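Long-range contacts in PHB depolymerase (Penicillium funiculosum, PDB 2D81), which hydrolyses the biopolyester poly(3-hydroxybutyrate) into shorter products, using a circularly permuted alpha/beta hydrolase fold: residues L176-N180 with K249-N254; I242-N248 with L259-A263; L169-Y173 with C221-V225. One frame throughout, in Å; residues are numbered along the deposited sequence.

Interaction 1: L176-N180 with K249-N254; sequences LNARN and KWADTN
Asn254 lays its side-chain amide against the backbone of Asn177 and uses both ends of it. OD1 accepts from Asn177 N at 2.6 Å, on a lone pair in the carbonyl plane, while ND2 donates to Asn177 O at 3.0 Å. The same ND2 also reaches back to Trp250 O at 2.8 Å, so the amide is pinned flat between the helix residue Trp250 and the loop after helix 164-173. Asn177 answers with its own amide, tilted only 15° from that of Asn254: its ND2 meets Thr253 O head-on at 3.0 Å. Next along the loop, Ala178 O takes the proton of Thr253 OG1 at 2.7 Å, the hydroxyl coming from above the carbonyl plane.

Arg179 lies across the Trp250 indole, its CB 3.6 Å from the centroid of the five-membered ring and over the face. The chain beyond runs extended from CG to NE, carrying the guanidinium to salt bridges with Asp140 and Asp163; Trp250 NE1 shares Asp163. Asn180 N bonds to Lys249 O, and Asn180 ND2 donates at 2.9 Å to the anti side of Asp252 OD1, whose carboxylate is nearly coplanar with the amide. Asp252 OD2 is taken by Tyr209 and Ser185, Asn180 OD1 by Gly182 N. One amide thus pairs both N-H and C=O of Asn177 without any strand partner, while charge and the indole face hold Arg179.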
ATOM      1  N   LEU A 176      -5.273   8.336 -17.614  1.00 17.86           N
ATOM      2  CA  LEU A 176      -4.082   7.558 -17.935  1.00 12.92           C
ATOM      3  C   LEU A 176      -4.253   6.995 -19.334  1.00 11.63           C
ATOM      4  O   LEU A 176      -5.379   6.781 -19.786  1.00 11.77           O
ATOM      5  CB  LEU A 176      -3.901   6.406 -16.941  1.00 11.93           C
ATOM      6  CG  LEU A 176      -3.510   6.784 -15.512  1.00 11.35           C
ATOM      7  CD1 LEU A 176      -3.353   5.523 -14.669  1.00 11.10           C
ATOM      8  CD2 LEU A 176      -2.210   7.572 -15.535  1.00 10.74           C
ATOM      9  N   ASN A 177      -3.137   6.760 -20.018  1.00  9.57           N
ATOM     10  CA  ASN A 177      -3.171   6.078 -21.304  1.00  8.07           C
ATOM     11  C   ASN A 177      -3.515   4.611 -21.088  1.00  8.66           C
ATOM     12  O   ASN A 177      -3.235   4.048 -20.028  1.00  7.47           O
ATOM     13  CB  ASN A 177      -1.815   6.191 -22.007  1.00  8.52           C
ATOM     14  CG  ASN A 177      -1.382   7.628 -22.211  1.00 10.38           C
ATOM     15  OD1 ASN A 177      -2.171   8.471 -22.641  1.00 11.18           O
ATOM     16  ND2 ASN A 177      -0.120   7.915 -21.912  1.00 10.67           N
ATOM     17  N   ALA A 178      -4.126   3.999 -22.099  1.00  6.73           N
ATOM     18  CA  ALA A 178      -4.536   2.603 -22.021  1.00  9.07           C
ATOM     19  C   ALA A 178      -3.377   1.720 -21.572  1.00  7.54           C
ATOM     20  O   ALA A 178      -2.231   1.928 -21.974  1.00  7.49           O
ATOM     21  CB  ALA A 178      -5.050   2.141 -23.372  1.00  7.94           C
ATOM     22  N   ARG A 179      -3.681   0.734 -20.738  1.00  7.55           N
ATOM     23  CA  ARG A 179      -2.659  -0.171 -20.229  1.00  7.13           C
ATOM     24  C   ARG A 179      -2.082  -1.018 -21.355  1.00  7.51           C
ATOM     25  O   ARG A 179      -2.734  -1.237 -22.377  1.00  7.73           O
ATOM     26  CB  ARG A 179      -3.247  -1.090 -19.162  1.00  7.77           C
ATOM     27  CG  ARG A 179      -4.301  -2.043 -19.696  1.00 10.20           C
ATOM     28  CD  ARG A 179      -4.820  -2.958 -18.599  1.00 11.72           C
ATOM     29  NE  ARG A 179      -5.902  -3.808 -19.084  1.00 14.38           N
ATOM     30  CZ  ARG A 179      -6.533  -4.712 -18.343  1.00 16.13           C
ATOM     31  NH1 ARG A 179      -6.191  -4.892 -17.075  1.00 14.28           N
ATOM     32  NH2 ARG A 179      -7.510  -5.437 -18.873  1.00 17.87           N
ATOM     33  N   ASN A 180      -0.858  -1.491 -21.150  1.00  7.67           N
ATOM     34  CA  ASN A 180      -0.208  -2.414 -22.075  1.00  9.05           C
ATOM     35  C   ASN A 180      -0.606  -3.846 -21.734  1.00 10.02           C
ATOM     36  O   ASN A 180      -0.276  -4.344 -20.662  1.00 10.24           O
ATOM     37  CB  ASN A 180       1.310  -2.269 -21.970  1.00  9.45           C
ATOM     38  CG  ASN A 180       2.049  -3.210 -22.894  1.00  9.70           C
ATOM     39  OD1 ASN A 180       1.438  -3.973 -23.645  1.00  9.93           O
ATOM     40  ND2 ASN A 180       3.376  -3.159 -22.848  1.00  8.69           N
ATOM     41  N   LYS A 249       1.169  -3.072 -16.005  1.00  6.82           N
ATOM     42  CA  LYS A 249       0.493  -2.885 -17.287  1.00  8.25           C
ATOM     43  C   LYS A 249       0.132  -1.421 -17.506  1.00  8.76           C
ATOM     44  O   LYS A 249       0.256  -0.899 -18.616  1.00  7.96           O
ATOM     45  CB  LYS A 249      -0.780  -3.734 -17.345  1.00  9.88           C
ATOM     46  CG  LYS A 249      -0.535  -5.228 -17.228  1.00 11.21           C
ATOM     47  CD  LYS A 249      -1.836  -6.007 -17.322  1.00 12.75           C
ATOM     48  CE  LYS A 249      -1.584  -7.501 -17.253  1.00 17.04           C
ATOM     49  NZ  LYS A 249      -0.721  -7.967 -18.375  1.00 18.74           N
ATOM     50  N   TRP A 250      -0.319  -0.763 -16.442  1.00  7.10           N
ATOM     51  CA  TRP A 250      -0.674   0.649 -16.510  1.00  7.46           C
ATOM     52  C   TRP A 250       0.550   1.557 -16.450  1.00  7.16           C
ATOM     53  O   TRP A 250       0.633   2.553 -17.172  1.00  5.74           O
ATOM     54  CB  TRP A 250      -1.647   1.004 -15.378  1.00  6.89           C
ATOM     55  CG  TRP A 250      -3.014   0.437 -15.590  1.00  6.32           C
ATOM     56  CD1 TRP A 250      -3.504  -0.747 -15.113  1.00  7.15           C
ATOM     57  CD2 TRP A 250      -4.052   1.004 -16.397  1.00  7.39           C
ATOM     58  NE1 TRP A 250      -4.785  -0.954 -15.577  1.00  6.45           N
ATOM     59  CE2 TRP A 250      -5.144   0.106 -16.369  1.00  8.24           C
ATOM     60  CE3 TRP A 250      -4.165   2.184 -17.148  1.00  9.37           C
ATOM     61  CZ2 TRP A 250      -6.335   0.353 -17.060  1.00  9.96           C
ATOM     62  CZ3 TRP A 250      -5.351   2.429 -17.836  1.00  9.66           C
ATOM     63  CH2 TRP A 250      -6.418   1.515 -17.787  1.00  9.83           C
ATOM     64  N   ALA A 251       1.501   1.215 -15.587  1.00  5.92           N
ATOM     65  CA  ALA A 251       2.723   2.000 -15.460  1.00  6.23           C
ATOM     66  C   ALA A 251       3.436   2.090 -16.806  1.00  7.53           C
ATOM     67  O   ALA A 251       3.994   3.135 -17.158  1.00  6.67           O
ATOM     68  CB  ALA A 251       3.645   1.363 -14.427  1.00  7.96           C
ATOM     69  N   ASP A 252       3.410   0.993 -17.558  1.00  7.54           N
ATOM     70  CA  ASP A 252       4.271   0.855 -18.732  1.00  8.27           C
ATOM     71  C   ASP A 252       3.972   1.895 -19.803  1.00  9.60           C
ATOM     72  O   ASP A 252       4.853   2.273 -20.575  1.00  8.76           O
ATOM     73  CB  ASP A 252       4.127  -0.540 -19.344  1.00  7.82           C
ATOM     74  CG  ASP A 252       5.306  -0.908 -20.222  1.00  7.65           C
ATOM     75  OD1 ASP A 252       5.095  -1.421 -21.341  1.00  8.22           O
ATOM     76  OD2 ASP A 252       6.448  -0.686 -19.785  1.00  6.99           O
ATOM     77  N   THR A 253       2.726   2.351 -19.854  1.00  8.30           N
ATOM     78  CA  THR A 253       2.314   3.292 -20.890  1.00  8.70           C
ATOM     79  C   THR A 253       2.085   4.699 -20.342  1.00  7.55           C
ATOM     80  O   THR A 253       1.561   5.566 -21.043  1.00  7.61           O
ATOM     81  CB  THR A 253       1.023   2.815 -21.581  1.00 10.55           C
ATOM     82  OG1 THR A 253      -0.008   2.637 -20.599  1.00  8.65           O
ATOM     83  CG2 THR A 253       1.265   1.500 -22.306  1.00 10.89           C
ATOM     84  N   ASN A 254       2.489   4.928 -19.096  1.00  7.65           N
ATOM     85  CA  ASN A 254       2.192   6.188 -18.422  1.00  6.40           C
ATOM     86  C   ASN A 254       3.372   6.769 -17.652  1.00  6.28           C
ATOM     87  O   ASN A 254       3.189   7.484 -16.665  1.00  8.73           O
ATOM     88  CB  ASN A 254       0.995   6.002 -17.483  1.00  6.88           C
ATOM     89  CG  ASN A 254      -0.313   5.888 -18.233  1.00  8.69           C
ATOM     90  OD1 ASN A 254      -0.836   6.881 -18.737  1.00  9.94           O
ATOM     91  ND2 ASN A 254      -0.845   4.673 -18.325  1.00  8.96           N
TER
HETATM   92  O   HOH W   1       0.870  -6.808 -20.370  1.00 15.65           O

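Interaction 2: I242-N248 with L259-A263; sequences IQNTGYN and LYPQA
Tyr260 and Ile242 both set their side chains anti to the carbonyl carbon, Tyr260 with chi1 -63° and Ile242 with CG1 at -66°, and this brings the phenol ring under the isoleucine branch. CG1 sits over the ring face, 4.0 Å from its centroid and displaced toward the rim, in a CH-pi contact; CG2 follows at 3.9 Å from Tyr260 CE1. Ile242 belongs to helix 240-244, whereas the hydroxyl end of the ring is received by the next helix, 247-251.

There Asn248 comes from the opposite direction. Its OD1 accepts the proton of Tyr260 OH at 2.6 Å, lying at the edge of the phenol ring near its plane. The amide stands almost perpendicular to that ring, and the hydroxyl approaches from above the carbonyl plane rather than on a lone pair. Tyr247 CB, 3.4 Å from Tyr260 OH, closes in beside the bond, while its own hydroxyl is bonded to Ser16.

These helices lie on the crossover from strand 221-227 to its parallel neighbour 256-260, so the ring of Tyr260 ties the end of the second strand back to the connection that precedes it. Past the strand, Gln262 NE2 folds back onto Tyr260 O at 3.0 Å. In this buried setting hydrocarbon packs the ring face, and a single amide oxygen satisfies the hydroxyl proton that would otherwise be costly to bury.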
ATOM      1  N   ILE A 242       4.247  -8.848  -7.811  1.00  8.77           N
ATOM      2  CA  ILE A 242       4.808  -7.894  -8.756  1.00  9.81           C
ATOM      3  C   ILE A 242       4.196  -8.057 -10.144  1.00 11.72           C
ATOM      4  O   ILE A 242       3.953  -7.070 -10.842  1.00 13.38           O
ATOM      5  CB  ILE A 242       6.343  -8.057  -8.841  1.00 10.63           C
ATOM      6  CG1 ILE A 242       6.965  -7.669  -7.496  1.00 10.01           C
ATOM      7  CG2 ILE A 242       6.909  -7.199  -9.974  1.00  8.11           C
ATOM      8  CD1 ILE A 242       8.401  -8.109  -7.329  1.00 13.33           C
ATOM      9  N   GLN A 243       3.934  -9.299 -10.538  1.00 10.83           N
ATOM     10  CA  GLN A 243       3.502  -9.585 -11.904  1.00 14.47           C
ATOM     11  C   GLN A 243       1.995  -9.760 -12.070  1.00 14.21           C
ATOM     12  O   GLN A 243       1.436  -9.380 -13.100  1.00 15.39           O
ATOM     13  CB  GLN A 243       4.204 -10.838 -12.426  1.00 14.73           C
ATOM     14  CG  GLN A 243       5.713 -10.709 -12.529  1.00 19.99           C
ATOM     15  CD  GLN A 243       6.355 -11.954 -13.101  1.00 23.29           C
ATOM     16  OE1 GLN A 243       6.182 -13.054 -12.573  1.00 25.62           O
ATOM     17  NE2 GLN A 243       7.103 -11.789 -14.186  1.00 26.70           N
ATOM     18  N   ASN A 244       1.342 -10.337 -11.066  1.00 11.76           N
ATOM     19  CA  ASN A 244      -0.054 -10.751 -11.202  1.00  9.89           C
ATOM     20  C   ASN A 244      -1.080  -9.679 -10.822  1.00  8.37           C
ATOM     21  O   ASN A 244      -2.273  -9.857 -11.065  1.00  7.85           O
ATOM     22  CB  ASN A 244      -0.314 -12.004 -10.359  1.00 12.43           C
ATOM     23  CG  ASN A 244       0.258 -13.267 -10.980  1.00 15.31           C
ATOM     24  OD1 ASN A 244       1.267 -13.233 -11.681  1.00 13.98           O
ATOM     25  ND2 ASN A 244      -0.382 -14.397 -10.703  1.00 16.76           N
ATOM     26  N   THR A 245      -0.627  -8.577 -10.228  1.00  5.99           N
ATOM     27  CA  THR A 245      -1.552  -7.559  -9.738  1.00  6.91           C
ATOM     28  C   THR A 245      -1.990  -6.587 -10.826  1.00  7.37           C
ATOM     29  O   THR A 245      -3.068  -6.001 -10.742  1.00  8.59           O
ATOM     30  CB  THR A 245      -0.943  -6.747  -8.582  1.00  7.42           C
ATOM     31  OG1 THR A 245       0.356  -6.277  -8.960  1.00  9.12           O
ATOM     32  CG2 THR A 245      -0.841  -7.605  -7.326  1.00  7.08           C
ATOM     33  N   GLY A 246      -1.147  -6.403 -11.837  1.00  6.63           N
ATOM     34  CA  GLY A 246      -1.544  -5.577 -12.965  1.00  7.25           C
ATOM     35  C   GLY A 246      -1.139  -4.112 -12.911  1.00  5.79           C
ATOM     36  O   GLY A 246      -1.493  -3.349 -13.808  1.00  6.13           O
ATOM     37  N   TYR A 247      -0.403  -3.705 -11.880  1.00  6.58           N
ATOM     38  CA  TYR A 247       0.081  -2.324 -11.814  1.00  6.17           C
ATOM     39  C   TYR A 247       0.972  -2.007 -13.007  1.00  5.50           C
ATOM     40  O   TYR A 247       0.876  -0.929 -13.598  1.00  5.76           O
ATOM     41  CB  TYR A 247       0.895  -2.069 -10.543  1.00  7.74           C
ATOM     42  CG  TYR A 247       0.113  -2.072  -9.251  1.00  6.81           C
ATOM     43  CD1 TYR A 247      -0.027  -3.234  -8.503  1.00  6.92           C
ATOM     44  CD2 TYR A 247      -0.453  -0.895  -8.756  1.00  8.37           C
ATOM     45  CE1 TYR A 247      -0.704  -3.230  -7.287  1.00  7.96           C
ATOM     46  CE2 TYR A 247      -1.135  -0.879  -7.545  1.00  7.34           C
ATOM     47  CZ  TYR A 247      -1.254  -2.051  -6.814  1.00  7.86           C
ATOM     48  OH  TYR A 247      -1.909  -2.043  -5.607  1.00  8.05           O
ATOM     49  N   ASN A 248       1.850  -2.946 -13.344  1.00  5.12           N
ATOM     50  CA  ASN A 248       2.886  -2.676 -14.331  1.00  6.25           C
ATOM     51  C   ASN A 248       2.298  -2.429 -15.712  1.00  6.38           C
ATOM     52  O   ASN A 248       2.857  -1.665 -16.496  1.00  7.74           O
ATOM     53  CB  ASN A 248       3.888  -3.834 -14.393  1.00  7.24           C
ATOM     54  CG  ASN A 248       4.586  -4.066 -13.071  1.00  9.37           C
ATOM     55  OD1 ASN A 248       4.645  -3.172 -12.227  1.00  8.20           O
ATOM     56  ND2 ASN A 248       5.130  -5.263 -12.889  1.00 10.30           N
ATOM     57  N   LEU A 259       7.196   0.993  -7.300  1.00  5.81           N
ATOM     58  CA  LEU A 259       8.120   0.472  -6.295  1.00  5.17           C
ATOM     59  C   LEU A 259       7.427  -0.599  -5.462  1.00  5.32           C
ATOM     60  O   LEU A 259       6.320  -0.384  -4.965  1.00  5.64           O
ATOM     61  CB  LEU A 259       8.601   1.603  -5.380  1.00  5.27           C
ATOM     62  CG  LEU A 259       9.416   1.216  -4.139  1.00  4.64           C
ATOM     63  CD1 LEU A 259      10.741   0.579  -4.558  1.00  6.82           C
ATOM     64  CD2 LEU A 259       9.670   2.460  -3.293  1.00  6.60           C
ATOM     65  N   TYR A 260       8.079  -1.751  -5.328  1.00  4.46           N
ATOM     66  CA  TYR A 260       7.524  -2.869  -4.563  1.00  5.83           C
ATOM     67  C   TYR A 260       8.404  -3.248  -3.373  1.00  6.08           C
ATOM     68  O   TYR A 260       9.245  -4.142  -3.482  1.00  6.90           O
ATOM     69  CB  TYR A 260       7.367  -4.123  -5.439  1.00  4.66           C
ATOM     70  CG  TYR A 260       6.413  -4.009  -6.606  1.00  5.67           C
ATOM     71  CD1 TYR A 260       6.869  -3.645  -7.878  1.00  6.88           C
ATOM     72  CD2 TYR A 260       5.059  -4.298  -6.449  1.00  5.42           C
ATOM     73  CE1 TYR A 260       5.992  -3.579  -8.965  1.00  6.23           C
ATOM     74  CE2 TYR A 260       4.176  -4.233  -7.528  1.00  6.43           C
ATOM     75  CZ  TYR A 260       4.649  -3.874  -8.780  1.00  5.27           C
ATOM     76  OH  TYR A 260       3.776  -3.809  -9.843  1.00  6.37           O
ATOM     77  N   PRO A 261       8.233  -2.575  -2.225  1.00  5.65           N
ATOM     78  CA  PRO A 261       9.052  -2.917  -1.054  1.00  5.51           C
ATOM     79  C   PRO A 261       8.648  -4.319  -0.591  1.00  5.03           C
ATOM     80  O   PRO A 261       7.529  -4.755  -0.851  1.00  5.24           O
ATOM     81  CB  PRO A 261       8.664  -1.846  -0.030  1.00  4.35           C
ATOM     82  CG  PRO A 261       8.182  -0.691  -0.894  1.00  5.93           C
ATOM     83  CD  PRO A 261       7.390  -1.398  -1.956  1.00  6.08           C
ATOM     84  N   GLN A 262       9.544  -5.025   0.094  1.00  6.54           N
ATOM     85  CA  GLN A 262       9.249  -6.398   0.499  1.00  5.35           C
ATOM     86  C   GLN A 262       9.383  -6.614   1.999  1.00  5.77           C
ATOM     87  O   GLN A 262      10.411  -6.291   2.590  1.00  7.04           O
ATOM     88  CB  GLN A 262      10.175  -7.382  -0.223  1.00  5.31           C
ATOM     89  CG  GLN A 262      10.100  -7.347  -1.751  1.00  4.61           C
ATOM     90  CD  GLN A 262       8.724  -7.695  -2.283  1.00  5.03           C
ATOM     91  OE1 GLN A 262       8.096  -8.654  -1.839  1.00  6.86           O
ATOM     92  NE2 GLN A 262       8.254  -6.920  -3.251  1.00  4.76           N
ATOM     93  N   ALA A 263       8.342  -7.169   2.611  1.00  4.63           N
ATOM     94  CA  ALA A 263       8.442  -7.626   3.994  1.00  5.48           C
ATOM     95  C   ALA A 263       9.036  -9.033   3.998  1.00  6.43           C
ATOM     96  O   ALA A 263       9.386  -9.569   2.947  1.00  7.62           O
ATOM     97  CB  ALA A 263       7.060  -7.629   4.653  1.00  5.23           C
TER

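Interaction 3: L169-Y173 with C221-V225; sequences LKWIY and CSLHV
His224 and Leu169 meet where helix 164-173 packs on the large mixed sheet of the alpha/beta hydrolase fold. The helix lies across strand 221-227, an inner strand whose first residue, Cys221, is joined by a disulfide to Cys214; the short axes are 11.3 Å apart at closest approach and their directions 125° apart.

The apolar contacts come first. Leu169 extends its chain so that CD2 sits over the His224 imidazole, 3.6 Å from the ring centroid and only 12° off its normal, a CH-pi contact over the centre of the face. Ile172 adds CD1 at 3.9 Å from His224 CE1, its side chain crossing that of the histidine at about a right angle. One residue further along the helix, Tyr173 brings CE2 to within 3.9 Å of Ser222 CB. Leu223, between these two strand residues, points away from the helix and packs on helix 301-314.

The polar contacts lie largely with the adjoining strand 13-18. His224 swings its ring away from its own N (chi1 -174°) and out from the strand; ND1 bonds to Ser14 OG and NE2 to Ser16 OG, so both nitrogens of the buried ring are satisfied. A leucine here would probably leave the Ser14 and Ser16 hydroxyls without their imidazole mates and rob Leu169 CD2 of the flat face it rests on.

Tyr173 reaches the same polar patch through its hydroxyl, bonded to Ser14 OG and to Ser12 O. Although Tyr173 OH also comes 3.0 Å from Leu223 O, the angle is too poor for a hydrogen bond.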
ATOM      1  N   LEU A 169      -4.983   3.420  -9.844  1.00  4.57           N
ATOM      2  CA  LEU A 169      -4.057   4.338 -10.504  1.00  5.23           C
ATOM      3  C   LEU A 169      -4.780   5.427 -11.290  1.00  6.48           C
ATOM      4  O   LEU A 169      -4.368   6.591 -11.274  1.00  7.91           O
ATOM      5  CB  LEU A 169      -3.111   3.567 -11.431  1.00  4.41           C
ATOM      6  CG  LEU A 169      -2.109   2.637 -10.741  1.00  5.72           C
ATOM      7  CD1 LEU A 169      -1.300   1.892 -11.793  1.00  5.91           C
ATOM      8  CD2 LEU A 169      -1.192   3.450  -9.825  1.00  4.86           C
ATOM      9  N   LYS A 170      -5.857   5.057 -11.974  1.00  6.00           N
ATOM     10  CA  LYS A 170      -6.648   6.046 -12.686  1.00  6.79           C
ATOM     11  C   LYS A 170      -7.326   7.015 -11.726  1.00  7.25           C
ATOM     12  O   LYS A 170      -7.445   8.199 -12.028  1.00  7.90           O
ATOM     13  CB  LYS A 170      -7.691   5.367 -13.581  1.00  6.81           C
ATOM     14  CG  LYS A 170      -7.085   4.738 -14.831  1.00  8.10           C
ATOM     15  CD  LYS A 170      -8.148   4.211 -15.785  1.00 11.14           C
ATOM     16  CE  LYS A 170      -8.884   3.015 -15.213  1.00 12.67           C
ATOM     17  NZ  LYS A 170      -9.920   2.523 -16.163  1.00 14.63           N
ATOM     18  N   TRP A 171      -7.761   6.535 -10.564  1.00  7.68           N
ATOM     19  CA  TRP A 171      -8.383   7.446  -9.613  1.00  6.90           C
ATOM     20  C   TRP A 171      -7.358   8.423  -9.054  1.00  7.84           C
ATOM     21  O   TRP A 171      -7.621   9.620  -8.946  1.00  8.57           O
ATOM     22  CB  TRP A 171      -9.040   6.698  -8.450  1.00  7.49           C
ATOM     23  CG  TRP A 171      -9.782   7.651  -7.574  1.00  6.48           C
ATOM     24  CD1 TRP A 171      -9.399   8.122  -6.351  1.00  6.07           C
ATOM     25  CD2 TRP A 171     -10.990   8.337  -7.908  1.00  6.62           C
ATOM     26  NE1 TRP A 171     -10.295   9.067  -5.903  1.00  6.33           N
ATOM     27  CE2 TRP A 171     -11.282   9.218  -6.842  1.00  5.61           C
ATOM     28  CE3 TRP A 171     -11.855   8.296  -9.011  1.00  7.12           C
ATOM     29  CZ2 TRP A 171     -12.405  10.052  -6.845  1.00  5.84           C
ATOM     30  CZ3 TRP A 171     -12.972   9.126  -9.014  1.00  8.17           C
ATOM     31  CH2 TRP A 171     -13.236   9.992  -7.937  1.00  7.49           C
ATOM     32  N   ILE A 172      -6.187   7.905  -8.703  1.00  8.57           N
ATOM     33  CA  ILE A 172      -5.153   8.728  -8.091  1.00  8.51           C
ATOM     34  C   ILE A 172      -4.577   9.745  -9.076  1.00  8.99           C
ATOM     35  O   ILE A 172      -4.398  10.913  -8.730  1.00  8.35           O
ATOM     36  CB  ILE A 172      -4.019   7.846  -7.530  1.00  7.42           C
ATOM     37  CG1 ILE A 172      -4.566   6.994  -6.379  1.00  8.20           C
ATOM     38  CG2 ILE A 172      -2.856   8.714  -7.049  1.00  7.95           C
ATOM     39  CD1 ILE A 172      -3.589   5.968  -5.835  1.00  8.80           C
ATOM     40  N   TYR A 173      -4.300   9.309 -10.302  1.00  9.60           N
ATOM     41  CA  TYR A 173      -3.637  10.173 -11.274  1.00  9.82           C
ATOM     42  C   TYR A 173      -4.566  10.829 -12.287  1.00 14.00           C
ATOM     43  O   TYR A 173      -4.139  11.693 -13.055  1.00 13.10           O
ATOM     44  CB  TYR A 173      -2.543   9.396 -12.012  1.00  9.70           C
ATOM     45  CG  TYR A 173      -1.365   9.069 -11.130  1.00  8.06           C
ATOM     46  CD1 TYR A 173      -1.310   7.870 -10.419  1.00  8.09           C
ATOM     47  CD2 TYR A 173      -0.332   9.988 -10.956  1.00  9.15           C
ATOM     48  CE1 TYR A 173      -0.254   7.600  -9.550  1.00  7.29           C
ATOM     49  CE2 TYR A 173       0.725   9.729 -10.089  1.00  7.65           C
ATOM     50  CZ  TYR A 173       0.755   8.534  -9.390  1.00  7.03           C
ATOM     51  OH  TYR A 173       1.785   8.288  -8.520  1.00  8.21           O
ATOM     52  N   CYS A 221       9.005  11.066 -14.879  1.00  9.04           N
ATOM     53  CA  CYS A 221       8.118   9.964 -14.533  1.00  9.58           C
ATOM     54  C   CYS A 221       7.461  10.182 -13.177  1.00  8.43           C
ATOM     55  O   CYS A 221       7.906  11.013 -12.386  1.00  8.41           O
ATOM     56  CB  CYS A 221       8.909   8.649 -14.552  1.00  8.69           C
ATOM     57  SG  CYS A 221       9.257   8.125 -16.266  1.00 13.89           S
ATOM     58  N   SER A 222       6.381   9.448 -12.928  1.00  9.32           N
ATOM     59  CA  SER A 222       5.743   9.432 -11.619  1.00  8.37           C
ATOM     60  C   SER A 222       6.156   8.178 -10.860  1.00  8.73           C
ATOM     61  O   SER A 222       6.850   7.320 -11.401  1.00  7.50           O
ATOM     62  CB  SER A 222       4.221   9.465 -11.768  1.00  9.61           C
ATOM     63  OG  SER A 222       3.761   8.381 -12.560  1.00 11.13           O
ATOM     64  N   LEU A 223       5.715   8.071  -9.610  1.00  7.07           N
ATOM     65  CA  LEU A 223       6.068   6.932  -8.772  1.00  5.80           C
ATOM     66  C   LEU A 223       4.880   6.480  -7.929  1.00  5.37           C
ATOM     67  O   LEU A 223       4.307   7.267  -7.171  1.00  5.67           O
ATOM     68  CB  LEU A 223       7.233   7.298  -7.850  1.00  6.12           C
ATOM     69  CG  LEU A 223       7.624   6.268  -6.781  1.00  6.49           C
ATOM     70  CD1 LEU A 223       8.164   5.003  -7.431  1.00  6.38           C
ATOM     71  CD2 LEU A 223       8.676   6.875  -5.861  1.00  9.34           C
ATOM     72  N   HIS A 224       4.517   5.211  -8.068  1.00  7.24           N
ATOM     73  CA  HIS A 224       3.520   4.596  -7.200  1.00  5.28           C
ATOM     74  C   HIS A 224       4.178   3.469  -6.414  1.00  5.86           C
ATOM     75  O   HIS A 224       4.860   2.615  -6.987  1.00  6.78           O
ATOM     76  CB  HIS A 224       2.365   4.027  -8.028  1.00  6.57           C
ATOM     77  CG  HIS A 224       1.230   3.498  -7.205  1.00  5.88           C
ATOM     78  ND1 HIS A 224       0.349   4.322  -6.538  1.00  6.01           N
ATOM     79  CD2 HIS A 224       0.841   2.230  -6.929  1.00  5.92           C
ATOM     80  CE1 HIS A 224      -0.534   3.584  -5.888  1.00  6.59           C
ATOM     81  NE2 HIS A 224      -0.257   2.311  -6.109  1.00  5.77           N
ATOM     82  N   VAL A 225       3.973   3.477  -5.103  1.00  3.81           N
ATOM     83  CA  VAL A 225       4.459   2.413  -4.238  1.00  5.30           C
ATOM     84  C   VAL A 225       3.317   1.429  -4.002  1.00  5.26           C
ATOM     85  O   VAL A 225       2.247   1.815  -3.534  1.00  6.06           O
ATOM     86  CB  VAL A 225       4.927   2.985  -2.880  1.00  5.84           C
ATOM     87  CG1 VAL A 225       5.483   1.871  -1.998  1.00  7.12           C
ATOM     88  CG2 VAL A 225       5.982   4.059  -3.110  1.00  8.65           C
TER

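Set side by side, the three contacts show chemistry changing with depth. Interaction 1 lies at the surface and relies on many hydrogen bonds; interactions 2 and 3 are buried and rest chiefly on aliphatic groups over aromatic faces, with the few buried polar groups each given specific partners. Interactions 1 and 2 share helix 247-251, whereas interactions 2 and 3 reach neighbouring strands of one sheet, joined by Leu259 N to His224 O in a probable hydrogen bond. Leu169 and Lys170 also touch Leu176 and Trp250, so interactions 1 and 3 merge where helix 164-173 meets the loop that follows it. Interaction 3 closes along the chain before interaction 2 opens.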